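Local coordinates for galactose mutarotase-like protein (Clostridium acetobutylicum, PDB 3OS7) that probably binds carbohydrate and may interconvert the anomers of aldose sugars, as aldose 1-epimerases do, at residues L77-P80 with N81-D85. Residues are numbered along the deposited sequence; the frame is centred on the assembly and turned at random.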
ATOM      1  N   LEU A  77       0.149   3.929   4.654  1.00 12.25           N
ATOM      2  CA  LEU A  77      -0.878   4.897   5.023  1.00 11.09           C
ATOM      3  C   LEU A  77      -1.388   4.627   6.431  1.00 13.44           C
ATOM      4  O   LEU A  77      -1.656   3.471   6.779  1.00 13.02           O
ATOM      5  CB  LEU A  77      -2.058   4.808   4.066  1.00 11.88           C
ATOM      6  CG  LEU A  77      -1.748   4.835   2.588  1.00 11.84           C
ATOM      7  CD1 LEU A  77      -3.003   4.621   1.750  1.00 13.49           C
ATOM      8  CD2 LEU A  77      -1.055   6.195   2.218  1.00 13.72           C
ATOM      9  N   PHE A  78      -1.582   5.691   7.193  1.00 13.74           N
ATOM     10  CA  PHE A  78      -2.075   5.633   8.574  1.00 12.11           C
ATOM     11  C   PHE A  78      -2.736   6.969   8.890  1.00 14.73           C
ATOM     12  O   PHE A  78      -2.038   7.917   9.267  1.00 16.57           O
ATOM     13  CB  PHE A  78      -0.898   5.381   9.522  1.00 11.71           C
ATOM     14  CG  PHE A  78      -1.273   5.254  11.007  1.00 16.76           C
ATOM     15  CD1 PHE A  78      -2.263   4.379  11.427  1.00 15.77           C
ATOM     16  CD2 PHE A  78      -0.578   5.967  11.974  1.00 19.34           C
ATOM     17  CE1 PHE A  78      -2.587   4.240  12.747  1.00 17.02           C
ATOM     18  CE2 PHE A  78      -0.880   5.831  13.316  1.00 23.59           C
ATOM     19  CZ  PHE A  78      -1.898   4.977  13.717  1.00 24.15           C
ATOM     20  N   PRO A  79      -4.051   7.090   8.679  1.00 14.16           N
ATOM     21  CA  PRO A  79      -4.977   6.089   8.174  1.00 13.29           C
ATOM     22  C   PRO A  79      -4.952   6.088   6.643  1.00 13.83           C
ATOM     23  O   PRO A  79      -4.648   7.121   6.052  1.00 15.36           O
ATOM     24  CB  PRO A  79      -6.318   6.613   8.641  1.00 16.43           C
ATOM     25  CG  PRO A  79      -6.161   8.110   8.569  1.00 16.35           C
ATOM     26  CD  PRO A  79      -4.734   8.378   8.929  1.00 15.60           C
ATOM     27  N   PRO A  80      -5.310   4.969   6.004  1.00 14.39           N
ATOM     28  CA  PRO A  80      -5.519   5.007   4.559  1.00 11.92           C
ATOM     29  C   PRO A  80      -6.770   5.805   4.216  1.00 13.57           C
ATOM     30  O   PRO A  80      -7.815   5.625   4.804  1.00 13.85           O
ATOM     31  CB  PRO A  80      -5.698   3.530   4.187  1.00 13.19           C
ATOM     32  CG  PRO A  80      -6.295   2.928   5.376  1.00 11.69           C
ATOM     33  CD  PRO A  80      -5.756   3.680   6.578  1.00 14.28           C
ATOM     34  N   ASN A  81      -6.655   6.686   3.241  1.00 13.60           N
ATOM     35  CA  ASN A  81      -7.783   7.418   2.725  1.00 11.44           C
ATOM     36  C   ASN A  81      -8.383   8.373   3.766  1.00 12.34           C
ATOM     37  O   ASN A  81      -7.681   8.774   4.727  1.00 13.60           O
ATOM     38  CB  ASN A  81      -8.806   6.433   2.147  1.00 12.30           C
ATOM     39  CG  ASN A  81      -9.510   6.990   0.923  1.00 12.68           C
ATOM     40  OD1 ASN A  81     -10.363   7.859   1.040  1.00 12.82           O
ATOM     41  ND2 ASN A  81      -9.134   6.510  -0.250  1.00 15.24           N
ATOM     42  N   ARG A  82      -9.665   8.707   3.611  1.00 12.60           N
ATOM     43  CA  ARG A  82     -10.281   9.865   4.261  1.00 11.03           C
ATOM     44  C   ARG A  82     -10.914   9.667   5.649  1.00 13.17           C
ATOM     45  O   ARG A  82     -11.487   8.625   5.954  1.00 14.14           O
ATOM     46  CB  ARG A  82     -11.325  10.465   3.319  1.00 12.03           C
ATOM     47  CG  ARG A  82     -10.736  10.979   2.041  1.00 14.50           C
ATOM     48  CD  ARG A  82     -11.799  11.042   0.973  1.00 18.80           C
ATOM     49  NE  ARG A  82     -11.245  11.658  -0.218  1.00 18.34           N
ATOM     50  CZ  ARG A  82     -10.655  11.010  -1.205  1.00 22.20           C
ATOM     51  NH1 ARG A  82     -10.557   9.688  -1.204  1.00 20.37           N
ATOM     52  NH2 ARG A  82     -10.178  11.703  -2.218  1.00 22.57           N
ATOM     53  N   ILE A  83     -10.746  10.684   6.499  1.00 11.38           N
ATOM     54  CA  ILE A  83     -11.533  10.845   7.712  1.00 10.79           C
ATOM     55  C   ILE A  83     -12.366  12.106   7.545  1.00 13.57           C
ATOM     56  O   ILE A  83     -11.801  13.221   7.389  1.00 14.31           O
ATOM     57  CB  ILE A  83     -10.673  10.981   8.999  1.00 13.27           C
ATOM     58  CG1 ILE A  83      -9.642   9.847   9.142  1.00 17.02           C
ATOM     59  CG2 ILE A  83     -11.572  11.131  10.268  1.00 13.49           C
ATOM     60  CD1 ILE A  83     -10.193   8.459   9.139  1.00 18.34           C
ATOM     61  N   ASP A  84     -13.689  11.937   7.582  1.00 14.04           N
ATOM     62  CA  ASP A  84     -14.650  13.032   7.437  1.00 13.56           C
ATOM     63  C   ASP A  84     -14.392  14.217   8.365  1.00 13.10           C
ATOM     64  O   ASP A  84     -14.351  14.072   9.598  1.00 14.34           O
ATOM     65  CB  ASP A  84     -16.071  12.427   7.651  1.00 19.68           C
ATOM     66  CG  ASP A  84     -17.205  13.424   7.452  1.00 22.54           C
ATOM     67  OD1 ASP A  84     -16.945  14.621   7.203  1.00 22.06           O
ATOM     68  OD2 ASP A  84     -18.383  12.966   7.541  1.00 20.13           O
ATOM     69  N   ASP A  85     -14.162  15.409   7.778  1.00 15.78           N
ATOM     70  CA  ASP A  85     -13.894  16.635   8.564  1.00 15.52           C
ATOM     71  C   ASP A  85     -12.659  16.540   9.458  1.00 16.32           C
ATOM     72  O   ASP A  85     -12.467  17.359  10.357  1.00 16.60           O
ATOM     73  CB  ASP A  85     -15.130  17.054   9.412  1.00 16.12           C
ATOM     74  CG  ASP A  85     -16.307  17.506   8.586  1.00 22.27           C
ATOM     75  OD1 ASP A  85     -16.134  17.846   7.392  1.00 22.69           O
ATOM     76  OD2 ASP A  85     -17.438  17.502   9.136  1.00 24.66           O
TER
HETATM   77  O   HOH W   1      -9.987   6.208   6.308  1.00 16.71           O
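From Pro-79, which follows Phe-78 through a cis peptide bond, to Ile-83 the backbone passes a trans Pro-80 and an Asn-81 with positive phi (66°), and enters strand 82-90 at Arg-82. This is the connection from strand 76-77 to strand 82-90 in the all-beta galactose mutarotase fold. The bend leaves the Pro-79 ring against the Ile-83 side chain. CG of Pro-79 lies 3.9 Å from Ile-83 CG1 and 4.1 Å from Ile-83 CD1. The two side chains cross at about a right angle. In Ile-83 the CG2 methyl is anti to the backbone N, while CG1 lies beside that N (chi1 -52°) and carries CD1 to the proline. Tyr-107 of the neighbouring strand 106-108 also touches Pro-79, and a tetraethylene glycol molecule, probably from the crystallisation liquor, lies nearby.

No direct hydrogen bond joins residues 77-80 to residues 81-85. Water 1 bridges them instead. It donates to Pro-80 O at 2.7 Å and to Arg-82 O at 2.9 Å, linking the carbonyls on both sides of Asn-81.

Gln-303 of strand 297-303 packs on both Pro-80 and Asn-81. Arg-82 NH2 forms a salt bridge with Glu-101, and a bound tartaric acid, probably also from the liquor, lies near the arginine side chain. Asn-81 and Arg-82 are both buried, and the Asn-81 amide oxygen accepts two bonds from Arg-82. Both bonds are bent, and both donors sit off the carbonyl plane, NH1 more so. Backbone N of Arg-82 reaches Asn-81 OD1 at 2.8 Å, nearly square to the C=O bond (97°). Arg-82 NH1 reaches the same Asn-81 OD1 at 2.9 Å.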